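Local coordinates for protein nicotinate-nucleotide pyrophosphorylase (PDB 3TQV) that probably makes nicotinate mononucleotide, with release of CO2 and diphosphate, from quinolinate and phosphoribosyl pyrophosphate, a step on the way to NAD(+), at residues E55-Q61 against Y81-V87; A48-E54 against I279-V285; L245-I251 against V264-V269. All blocks are in the same frame, centred on the assembly; numbering follows the deposited sequence.

From the N terminus, the chain first lays down 48-54, whose partner 279-285 comes only at the very end. Contact 2 therefore closes one long loop, joining the chain's end to the antiparallel sheet of the N-terminal domain, and contacts 1 and 3 both fall within it, one after the other without crossing. Contact 1 closes first, taking 55-61 to 81-87 round helix 61-71 and strand 76-79. Contact 3 is a short closure in the parallel sheet of the C-terminal domain, round helix 256-260. Contacts 1 and 2 touch, M56 packing on I279 and L281, whereas contact 3 lies about 15 Å from contact 1 at the nearest atoms.

Contact 1 (E55-Q61 against Y81-V87); sequences EMILCGQ and YSDAQKV
The carboxylate of D83 faces the backbone at the start of helix 61-71 and is met there by two N-H groups. G60 N donates to D83 OD2 at 3.0 Å, an almost straight bond (173°), while Q61 N donates to D83 OD1, also at 3.0 Å. Both donors come from the syn side of their oxygens and stand somewhat out of the carboxylate plane. OD2 also bonds the hydroxyl of Y154, which helps to fix the group's rotation. G60, at the N-cap position, has backbone angles at which a CB would press on the carbonyl O of C59, so glycine fits here. The other flat group, the Y81 ring, is covered over the centre of one face by V87 CG1 of its own segment; from 55-61, L58 CD2 touches Y81 CB.

L58 fills the middle of the contact. With CG anti to the backbone N (chi1 171°), CG lies by D83 OD1 and CD2 3.4 Å from Y81 O; its CB meets V87 CG2. Selenomethionine M56 runs beside V87 and points the same way, its CG 3.8 Å from V87 CB, on the face turned to I279. Two backbone bonds join M56 and V87 as an antiparallel hydrogen-bonded pair. Beyond them L58 N donates to Q85 O, and A84 N to L58 O at 2.8 Å, tying the type II turn 82-85 to the other segment. At the exposed end the extended K86 chain brings NZ to E55 OE1, a long salt bridge of 3.9 Å.

The chemistry thus divides between an apolar centre of L58, M56 and V87 side chains, held by backbone hydrogen bonds, and polar ends: two N-H groups probably favour ionised D83, while the weaker E55-K86 pair suits a solvent-exposed edge.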
loop_
_atom_site.group_PDB
_atom_site.type_symbol
_atom_site.label_atom_id
_atom_site.label_comp_id
_atom_site.label_asym_id
_atom_site.label_seq_id
_atom_site.Cartn_x
_atom_site.Cartn_y
_atom_site.Cartn_z
ATOM N N GLU B 55 18.734 -5.712 -3.306
ATOM C CA GLU B 55 18.564 -5.580 -4.750
ATOM C C GLU B 55 17.134 -5.165 -5.037
ATOM O O GLU B 55 16.205 -5.573 -4.330
ATOM C CB GLU B 55 18.887 -6.899 -5.446
ATOM C CG GLU B 55 18.964 -6.846 -6.965
ATOM C CD GLU B 55 19.399 -8.186 -7.546
ATOM O OE1 GLU B 55 18.584 -8.845 -8.223
ATOM O OE2 GLU B 55 20.559 -8.580 -7.303
HETATM N N MSE B 56 16.946 -4.353 -6.071
HETATM C CA MSE B 56 15.643 -3.754 -6.286
HETATM C C MSE B 56 15.497 -3.166 -7.668
HETATM O O MSE B 56 16.484 -2.829 -8.310
HETATM C CB MSE B 56 15.419 -2.661 -5.249
HETATM C CG MSE B 56 16.455 -1.559 -5.312
HETATM SE SE MSE B 56 15.698 0.150 -5.875
HETATM C CE MSE B 56 14.893 0.732 -4.205
ATOM N N ILE B 57 14.246 -3.058 -8.116
ATOM C CA ILE B 57 13.896 -2.299 -9.316
ATOM C C ILE B 57 13.407 -0.927 -8.894
ATOM O O ILE B 57 12.347 -0.798 -8.285
ATOM C CB ILE B 57 12.800 -2.985 -10.146
ATOM C CG1 ILE B 57 13.214 -4.411 -10.534
ATOM C CG2 ILE B 57 12.505 -2.173 -11.397
ATOM C CD1 ILE B 57 14.456 -4.476 -11.439
ATOM N N LEU B 58 14.194 0.093 -9.203
ATOM C CA LEU B 58 13.867 1.461 -8.848
ATOM C C LEU B 58 12.614 1.971 -9.538
ATOM O O LEU B 58 12.392 1.745 -10.735
ATOM C CB LEU B 58 15.038 2.386 -9.176
ATOM C CG LEU B 58 14.830 3.912 -9.081
ATOM C CD1 LEU B 58 14.263 4.319 -7.712
ATOM C CD2 LEU B 58 16.146 4.649 -9.365
ATOM N N CYS B 59 11.804 2.670 -8.754
ATOM C CA CYS B 59 10.623 3.370 -9.233
ATOM C C CYS B 59 10.304 4.493 -8.235
ATOM O O CYS B 59 10.300 4.285 -7.019
ATOM C CB CYS B 59 9.457 2.398 -9.388
ATOM S SG CYS B 59 8.004 3.107 -10.187
ATOM N N GLY B 60 10.077 5.698 -8.737
ATOM C CA GLY B 60 9.800 6.810 -7.848
ATOM C C GLY B 60 10.551 8.107 -8.086
ATOM O O GLY B 60 10.253 9.101 -7.431
ATOM N N GLN B 61 11.519 8.105 -9.000
ATOM C CA GLN B 61 12.210 9.338 -9.401
ATOM C C GLN B 61 11.310 10.574 -9.425
ATOM O O GLN B 61 11.558 11.537 -8.692
ATOM C CB GLN B 61 12.878 9.170 -10.765
ATOM C CG GLN B 61 14.297 8.613 -10.680
ATOM C CD GLN B 61 14.996 8.561 -12.033
ATOM O OE1 GLN B 61 16.049 9.168 -12.221
ATOM N NE2 GLN B 61 14.420 7.825 -12.970
ATOM N N TYR B 81 20.868 6.007 -10.583
ATOM C CA TYR B 81 20.049 5.036 -11.276
ATOM C C TYR B 81 18.751 5.715 -11.668
ATOM O O TYR B 81 18.327 6.659 -11.010
ATOM C CB TYR B 81 19.754 3.846 -10.371
ATOM C CG TYR B 81 20.950 2.975 -10.133
ATOM C CD1 TYR B 81 21.182 1.855 -10.924
ATOM C CD2 TYR B 81 21.858 3.275 -9.124
ATOM C CE1 TYR B 81 22.287 1.048 -10.718
ATOM C CE2 TYR B 81 22.973 2.478 -8.906
ATOM C CZ TYR B 81 23.187 1.362 -9.712
ATOM O OH TYR B 81 24.296 0.562 -9.510
ATOM N N SER B 82 18.133 5.243 -12.743
ATOM C CA SER B 82 16.843 5.762 -13.172
ATOM C C SER B 82 15.738 4.723 -12.977
ATOM O O SER B 82 16.008 3.528 -12.787
ATOM C CB SER B 82 16.906 6.206 -14.636
ATOM O OG SER B 82 17.513 5.216 -15.461
ATOM N N ASP B 83 14.493 5.190 -13.021
ATOM C CA ASP B 83 13.335 4.319 -12.889
ATOM C C ASP B 83 13.349 3.195 -13.909
ATOM O O ASP B 83 13.451 3.442 -15.106
ATOM C CB ASP B 83 12.053 5.119 -13.069
ATOM C CG ASP B 83 11.568 5.741 -11.782
ATOM O OD1 ASP B 83 12.372 5.886 -10.835
ATOM O OD2 ASP B 83 10.374 6.088 -11.722
ATOM N N ALA B 84 13.242 1.965 -13.414
ATOM C CA ALA B 84 13.048 0.767 -14.235
ATOM C C ALA B 84 14.352 0.028 -14.446
ATOM O O ALA B 84 14.464 -0.871 -15.296
ATOM C CB ALA B 84 12.351 1.092 -15.559
ATOM N N GLN B 85 15.321 0.409 -13.621
ATOM C CA GLN B 85 16.633 -0.213 -13.581
ATOM C C GLN B 85 16.766 -1.150 -12.400
ATOM O O GLN B 85 16.161 -0.947 -11.352
ATOM C CB GLN B 85 17.697 0.847 -13.431
ATOM C CG GLN B 85 17.863 1.720 -14.615
ATOM C CD GLN B 85 19.287 2.142 -14.753
ATOM O OE1 GLN B 85 19.944 1.806 -15.732
ATOM N NE2 GLN B 85 19.793 2.855 -13.754
ATOM N N LYS B 86 17.580 -2.174 -12.577
ATOM C CA LYS B 86 17.888 -3.074 -11.499
ATOM C C LYS B 86 19.054 -2.471 -10.720
ATOM O O LYS B 86 20.161 -2.341 -11.231
ATOM C CB LYS B 86 18.215 -4.454 -12.067
ATOM C CG LYS B 86 18.707 -5.480 -11.071
ATOM C CD LYS B 86 19.249 -6.690 -11.826
ATOM C CE LYS B 86 19.895 -7.707 -10.904
ATOM N NZ LYS B 86 20.378 -8.917 -11.639
ATOM N N VAL B 87 18.777 -2.066 -9.488
ATOM C CA VAL B 87 19.779 -1.500 -8.607
ATOM C C VAL B 87 20.335 -2.568 -7.678
ATOM O O VAL B 87 19.580 -3.254 -6.986
ATOM C CB VAL B 87 19.178 -0.393 -7.749
ATOM C CG1 VAL B 87 20.237 0.167 -6.789
ATOM C CG2 VAL B 87 18.589 0.696 -8.634
#

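Contact 2 (A48-E54 against I279-V285); sequences AFCITRE and IDLSLQV
Q284 leans over the ring of F49, and its side chain can be followed outward atom by atom. CB lies over one face of the ring, 3.9 Å from its centroid and 20° off the normal, a CH-pi contact displaced toward the rim. CG comes 3.9 Å from F49 CE1. A bend at chi2 (-69°) lifts CD off the line of the strand, and from there NE2 points back to S282, donating to S282 OG at 2.7 Å with the acceptor close to the amide plane. A phenylalanine suits this place because an aromatic ring can take the methylene of Q284 over one face and also serve R92 in a cation-pi contact.

Beneath these side chains the two strands run antiparallel, their axes 4.6 Å apart. F49 with Q284 and I51 with S282 are hydrogen-bonded pairs, each joined by two backbone bonds, and C50 faces L283 and T52 faces L281 between and beside them. Past the strand end R53 N still donates to D280 O. E54 then bonds through its side chain: OE1 takes D280 N at 2.9 Å, the donor standing above the carboxylate plane. R53, by contrast, lays its aliphatic CG 3.4 Å from D280 OD2.

The face of A48, C50, T52, L281 and L283 is small or apolar, as befits a side turned to the interior; L281 rests on L111 and I114 of helix 100-130. V285 O bonds N177 of the second subunit. By this pairing the C-terminal strand 281-285 returns as the outermost strand, within this chain, beside 45-52 and completes the four-stranded antiparallel sheet, packed on helix 100-130, of the alpha/beta sandwich that is the N-terminal domain in quinolinate phosphoribosyltransferases.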
loop_
_atom_site.group_PDB
_atom_site.type_symbol
_atom_site.label_atom_id
_atom_site.label_comp_id
_atom_site.label_asym_id
_atom_site.label_seq_id
_atom_site.Cartn_x
_atom_site.Cartn_y
_atom_site.Cartn_z
ATOM N N ALA B 48 24.183 14.591 1.098
ATOM C CA ALA B 48 23.572 13.338 1.535
ATOM C C ALA B 48 23.463 12.346 0.392
ATOM O O ALA B 48 23.717 12.682 -0.758
ATOM C CB ALA B 48 22.202 13.600 2.146
ATOM N N PHE B 49 23.068 11.122 0.707
ATOM C CA PHE B 49 22.881 10.135 -0.340
ATOM C C PHE B 49 22.002 8.995 0.143
ATOM O O PHE B 49 21.914 8.737 1.338
ATOM C CB PHE B 49 24.233 9.627 -0.848
ATOM C CG PHE B 49 25.043 8.882 0.188
ATOM C CD1 PHE B 49 24.835 7.523 0.409
ATOM C CD2 PHE B 49 26.025 9.535 0.921
ATOM C CE1 PHE B 49 25.579 6.836 1.341
ATOM C CE2 PHE B 49 26.775 8.853 1.864
ATOM C CZ PHE B 49 26.560 7.502 2.072
ATOM N N CYS B 50 21.352 8.316 -0.789
ATOM C CA CYS B 50 20.379 7.297 -0.436
ATOM C C CYS B 50 20.827 5.913 -0.896
ATOM O O CYS B 50 21.181 5.731 -2.060
ATOM C CB CYS B 50 19.023 7.655 -1.057
ATOM S SG CYS B 50 17.768 6.372 -0.918
ATOM N N ILE B 51 20.809 4.933 0.002
ATOM C CA ILE B 51 21.135 3.568 -0.391
ATOM C C ILE B 51 19.950 2.638 -0.336
ATOM O O ILE B 51 19.041 2.836 0.458
ATOM C CB ILE B 51 22.166 2.927 0.539
ATOM C CG1 ILE B 51 22.153 3.616 1.898
ATOM C CG2 ILE B 51 23.542 2.936 -0.093
ATOM C CD1 ILE B 51 22.854 2.809 2.944
ATOM N N THR B 52 19.988 1.606 -1.172
ATOM C CA THR B 52 19.197 0.410 -0.937
ATOM C C THR B 52 20.007 -0.504 -0.027
ATOM O O THR B 52 21.232 -0.459 -0.025
ATOM C CB THR B 52 18.956 -0.388 -2.206
ATOM O OG1 THR B 52 18.953 0.478 -3.339
ATOM C CG2 THR B 52 17.629 -1.085 -2.113
ATOM N N ARG B 53 19.331 -1.336 0.748
ATOM C CA ARG B 53 20.047 -2.350 1.491
ATOM C C ARG B 53 19.829 -3.701 0.795
ATOM O O ARG B 53 20.288 -4.740 1.268
ATOM C CB ARG B 53 19.576 -2.393 2.944
ATOM C CG ARG B 53 19.580 -1.056 3.665
ATOM C CD ARG B 53 20.969 -0.681 4.179
ATOM N NE ARG B 53 20.895 0.286 5.272
ATOM C CZ ARG B 53 21.925 0.979 5.755
ATOM N NH1 ARG B 53 23.140 0.835 5.243
ATOM N NH2 ARG B 53 21.736 1.827 6.759
ATOM N N GLU B 54 19.136 -3.677 -0.341
ATOM C CA GLU B 54 18.784 -4.912 -1.028
ATOM C C GLU B 54 18.586 -4.669 -2.503
ATOM O O GLU B 54 18.327 -3.556 -2.917
ATOM C CB GLU B 54 17.524 -5.520 -0.414
ATOM C CG GLU B 54 16.421 -4.500 -0.172
ATOM C CD GLU B 54 15.105 -5.124 0.259
ATOM O OE1 GLU B 54 14.541 -4.654 1.281
ATOM O OE2 GLU B 54 14.636 -6.071 -0.432
ATOM N N ILE B 279 10.849 -1.892 -0.218
ATOM C CA ILE B 279 12.289 -1.975 -0.286
ATOM C C ILE B 279 12.907 -1.205 0.864
ATOM O O ILE B 279 12.465 -0.099 1.193
ATOM C CB ILE B 279 12.817 -1.376 -1.603
ATOM C CG1 ILE B 279 12.283 -2.179 -2.800
ATOM C CG2 ILE B 279 14.334 -1.302 -1.580
ATOM C CD1 ILE B 279 12.233 -3.709 -2.576
ATOM N N ASP B 280 13.938 -1.790 1.465
ATOM C CA ASP B 280 14.646 -1.152 2.561
ATOM C C ASP B 280 15.670 -0.118 2.073
ATOM O O ASP B 280 16.633 -0.424 1.330
ATOM C CB ASP B 280 15.303 -2.210 3.448
ATOM C CG ASP B 280 15.931 -1.624 4.679
ATOM O OD1 ASP B 280 15.517 -0.529 5.113
ATOM O OD2 ASP B 280 16.844 -2.270 5.218
ATOM N N LEU B 281 15.443 1.119 2.497
ATOM C CA LEU B 281 16.209 2.254 2.031
ATOM C C LEU B 281 16.806 2.936 3.224
ATOM O O LEU B 281 16.433 2.645 4.349
ATOM C CB LEU B 281 15.296 3.243 1.307
ATOM C CG LEU B 281 14.618 2.683 0.066
ATOM C CD1 LEU B 281 13.891 3.790 -0.677
ATOM C CD2 LEU B 281 15.657 2.009 -0.815
ATOM N N SER B 282 17.732 3.849 2.979
ATOM C CA SER B 282 18.273 4.679 4.036
ATOM C C SER B 282 18.826 5.983 3.428
ATOM O O SER B 282 19.481 5.967 2.391
ATOM C CB SER B 282 19.340 3.899 4.811
ATOM O OG SER B 282 19.908 4.690 5.830
ATOM N N LEU B 283 18.529 7.120 4.044
ATOM C CA LEU B 283 19.168 8.360 3.624
ATOM C C LEU B 283 20.350 8.668 4.550
ATOM O O LEU B 283 20.176 8.885 5.749
ATOM C CB LEU B 283 18.173 9.521 3.630
ATOM C CG LEU B 283 18.713 10.861 3.102
ATOM C CD1 LEU B 283 18.862 10.801 1.605
ATOM C CD2 LEU B 283 17.804 12.015 3.484
ATOM N N GLN B 284 21.555 8.663 4.011
ATOM C CA GLN B 284 22.709 9.040 4.817
ATOM C C GLN B 284 22.995 10.537 4.632
ATOM O O GLN B 284 23.348 10.998 3.538
ATOM C CB GLN B 284 23.933 8.155 4.507
ATOM C CG GLN B 284 23.686 6.651 4.712
ATOM C CD GLN B 284 23.498 6.268 6.181
ATOM O OE1 GLN B 284 24.292 6.659 7.039
ATOM N NE2 GLN B 284 22.452 5.499 6.475
ATOM N N VAL B 285 22.800 11.287 5.712
ATOM C CA VAL B 285 22.930 12.733 5.689
ATOM C C VAL B 285 24.228 13.210 6.336
ATOM O O VAL B 285 24.330 13.261 7.564
ATOM C CB VAL B 285 21.727 13.410 6.399
ATOM C CG1 VAL B 285 21.915 14.919 6.489
ATOM C CG2 VAL B 285 20.447 13.096 5.675
#

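Contact 3 (L245-I251 against V264-V269); sequences LEVSGNI and VDFISV
Water 3 sits between I251 and S268 and is gripped from three sides: G249 N at 2.8 Å and I251 N point their hydrogens at it, and it reaches S268 O at 3.1 Å. It thereby ties the turn after strand 244-248 to the neighbouring strand's end. Water 2 links S248 OG with S268 OG; the bridge of water 1 between E246 OE2 and S268 OG rests on a very short distance and is doubtful. The small hydroxyls of S248 and S268 suit a place where waters bridge the two strands.

At the other end D265 OD2 accepts L245 N at 2.8 Å (162°) through its anti lone pair. With CG beside its own backbone N (chi1 -46°), the D265 carboxylate turns to the edge that L245 offers. Between these ends run the backbone bonds of a parallel ladder: F266 N to L245 O, V247 N to F266 O and S268 N to V247 O.

Branched aliphatic side chains fill the face toward the helices. V247 CG2 meets V264 CG1 at 3.7 Å, and I251 CD1 meets I267 CG2 at 3.5 Å, both crossing at about right angles. I259 of helix 256-260 packs on V247, I251 and I267.

Strand 244-248, helix 256-260 and strand 266-268 form a beta-alpha-beta crossover of the alpha/beta barrel of type II phosphoribosyltransferases. A phosphate, probably from the crystallisation liquor, lies about 5 Å from the S248 side chain. At and just beyond the strands' C-terminal ends lie S248, G249, N250 and V269, predicted substrate-binding residues, consistent with the usual active-site end of such barrels.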
loop_
_atom_site.group_PDB
_atom_site.type_symbol
_atom_site.label_atom_id
_atom_site.label_comp_id
_atom_site.label_asym_id
_atom_site.label_seq_id
_atom_site.Cartn_x
_atom_site.Cartn_y
_atom_site.Cartn_z
ATOM N N LEU B 245 -5.775 -15.142 -24.597
ATOM C CA LEU B 245 -6.160 -15.764 -23.326
ATOM C C LEU B 245 -5.362 -15.182 -22.168
ATOM O O LEU B 245 -4.131 -15.036 -22.257
ATOM C CB LEU B 245 -5.935 -17.278 -23.346
ATOM C CG LEU B 245 -6.901 -18.230 -24.038
ATOM C CD1 LEU B 245 -6.439 -19.660 -23.797
ATOM C CD2 LEU B 245 -8.330 -18.044 -23.553
ATOM N N GLU B 246 -6.074 -14.870 -21.082
ATOM C CA GLU B 246 -5.489 -14.374 -19.834
ATOM C C GLU B 246 -5.947 -15.263 -18.664
ATOM O O GLU B 246 -7.135 -15.522 -18.509
ATOM C CB GLU B 246 -5.888 -12.904 -19.637
ATOM C CG GLU B 246 -5.569 -12.307 -18.278
ATOM C CD GLU B 246 -6.181 -10.912 -18.071
ATOM O OE1 GLU B 246 -7.107 -10.513 -18.810
ATOM O OE2 GLU B 246 -5.721 -10.200 -17.156
ATOM N N VAL B 247 -5.002 -15.753 -17.863
ATOM C CA VAL B 247 -5.318 -16.696 -16.771
ATOM C C VAL B 247 -5.375 -16.040 -15.389
ATOM O O VAL B 247 -4.422 -15.411 -14.960
ATOM C CB VAL B 247 -4.317 -17.887 -16.702
ATOM C CG1 VAL B 247 -4.443 -18.622 -15.357
ATOM C CG2 VAL B 247 -4.519 -18.845 -17.853
ATOM N N SER B 248 -6.503 -16.191 -14.699
ATOM C CA SER B 248 -6.672 -15.659 -13.346
ATOM C C SER B 248 -7.058 -16.762 -12.378
ATOM O O SER B 248 -7.906 -17.590 -12.694
ATOM C CB SER B 248 -7.750 -14.582 -13.320
ATOM O OG SER B 248 -7.971 -14.133 -11.999
ATOM N N GLY B 249 -6.448 -16.769 -11.198
ATOM C CA GLY B 249 -6.734 -17.791 -10.206
ATOM C C GLY B 249 -5.832 -17.622 -9.005
ATOM O O GLY B 249 -5.019 -18.495 -8.709
ATOM N N ASN B 250 -5.977 -16.479 -8.337
ATOM C CA ASN B 250 -5.138 -16.085 -7.203
ATOM C C ASN B 250 -3.684 -16.527 -7.352
ATOM O O ASN B 250 -3.190 -17.327 -6.568
ATOM C CB ASN B 250 -5.741 -16.619 -5.894
ATOM C CG ASN B 250 -5.094 -16.018 -4.651
ATOM O OD1 ASN B 250 -4.450 -14.962 -4.711
ATOM N ND2 ASN B 250 -5.271 -16.687 -3.517
ATOM N N ILE B 251 -3.002 -15.990 -8.355
ATOM C CA ILE B 251 -1.663 -16.453 -8.715
ATOM C C ILE B 251 -0.526 -15.735 -7.978
ATOM O O ILE B 251 -0.577 -14.523 -7.764
ATOM C CB ILE B 251 -1.472 -16.363 -10.234
ATOM C CG1 ILE B 251 -2.494 -17.275 -10.917
ATOM C CG2 ILE B 251 -0.064 -16.730 -10.623
ATOM C CD1 ILE B 251 -2.689 -16.994 -12.394
ATOM N N VAL B 264 -0.329 -20.110 -22.193
ATOM C CA VAL B 264 -1.317 -19.060 -22.348
ATOM C C VAL B 264 -0.563 -17.759 -22.502
ATOM O O VAL B 264 0.512 -17.587 -21.902
ATOM C CB VAL B 264 -2.208 -18.910 -21.135
ATOM C CG1 VAL B 264 -3.343 -19.928 -21.181
ATOM C CG2 VAL B 264 -1.345 -18.990 -19.841
ATOM N N ASP B 265 -1.142 -16.849 -23.287
ATOM C CA ASP B 265 -0.504 -15.595 -23.635
ATOM C C ASP B 265 -0.187 -14.770 -22.393
ATOM O O ASP B 265 0.914 -14.231 -22.247
ATOM C CB ASP B 265 -1.430 -14.782 -24.546
ATOM C CG ASP B 265 -2.035 -15.610 -25.675
ATOM O OD1 ASP B 265 -1.282 -16.116 -26.541
ATOM O OD2 ASP B 265 -3.278 -15.726 -25.723
ATOM N N PHE B 266 -1.175 -14.674 -21.508
ATOM C CA PHE B 266 -1.133 -13.739 -20.394
ATOM C C PHE B 266 -1.521 -14.369 -19.064
ATOM O O PHE B 266 -2.389 -15.228 -19.008
ATOM C CB PHE B 266 -2.091 -12.592 -20.654
ATOM C CG PHE B 266 -1.688 -11.694 -21.780
ATOM C CD1 PHE B 266 -0.524 -10.946 -21.707
ATOM C CD2 PHE B 266 -2.509 -11.554 -22.890
ATOM C CE1 PHE B 266 -0.169 -10.088 -22.735
ATOM C CE2 PHE B 266 -2.167 -10.700 -23.928
ATOM C CZ PHE B 266 -0.985 -9.970 -23.853
ATOM N N ILE B 267 -0.880 -13.913 -17.995
ATOM C CA ILE B 267 -1.235 -14.310 -16.639
ATOM C C ILE B 267 -1.571 -13.074 -15.800
ATOM O O ILE B 267 -0.716 -12.216 -15.579
ATOM C CB ILE B 267 -0.086 -15.077 -15.964
ATOM C CG1 ILE B 267 0.183 -16.382 -16.712
ATOM C CG2 ILE B 267 -0.403 -15.342 -14.497
ATOM C CD1 ILE B 267 1.325 -17.188 -16.146
ATOM N N SER B 268 -2.823 -12.970 -15.364
ATOM C CA SER B 268 -3.242 -11.874 -14.493
ATOM C C SER B 268 -2.820 -12.170 -13.064
ATOM O O SER B 268 -2.906 -13.307 -12.602
ATOM C CB SER B 268 -4.760 -11.679 -14.548
ATOM O OG SER B 268 -5.123 -10.425 -13.990
ATOM N N VAL B 269 -2.364 -11.145 -12.365
ATOM C CA VAL B 269 -1.868 -11.307 -11.012
ATOM C C VAL B 269 -2.174 -10.048 -10.212
ATOM O O VAL B 269 -1.626 -8.976 -10.482
ATOM C CB VAL B 269 -0.348 -11.573 -10.996
ATOM C CG1 VAL B 269 0.169 -11.655 -9.575
ATOM C CG2 VAL B 269 -0.028 -12.858 -11.726
HETATM O O HOH W 1 -5.889 -8.505 -15.253
HETATM O O HOH W 2 -6.828 -11.697 -11.563
HETATM O O HOH W 3 -4.775 -14.578 -10.524
#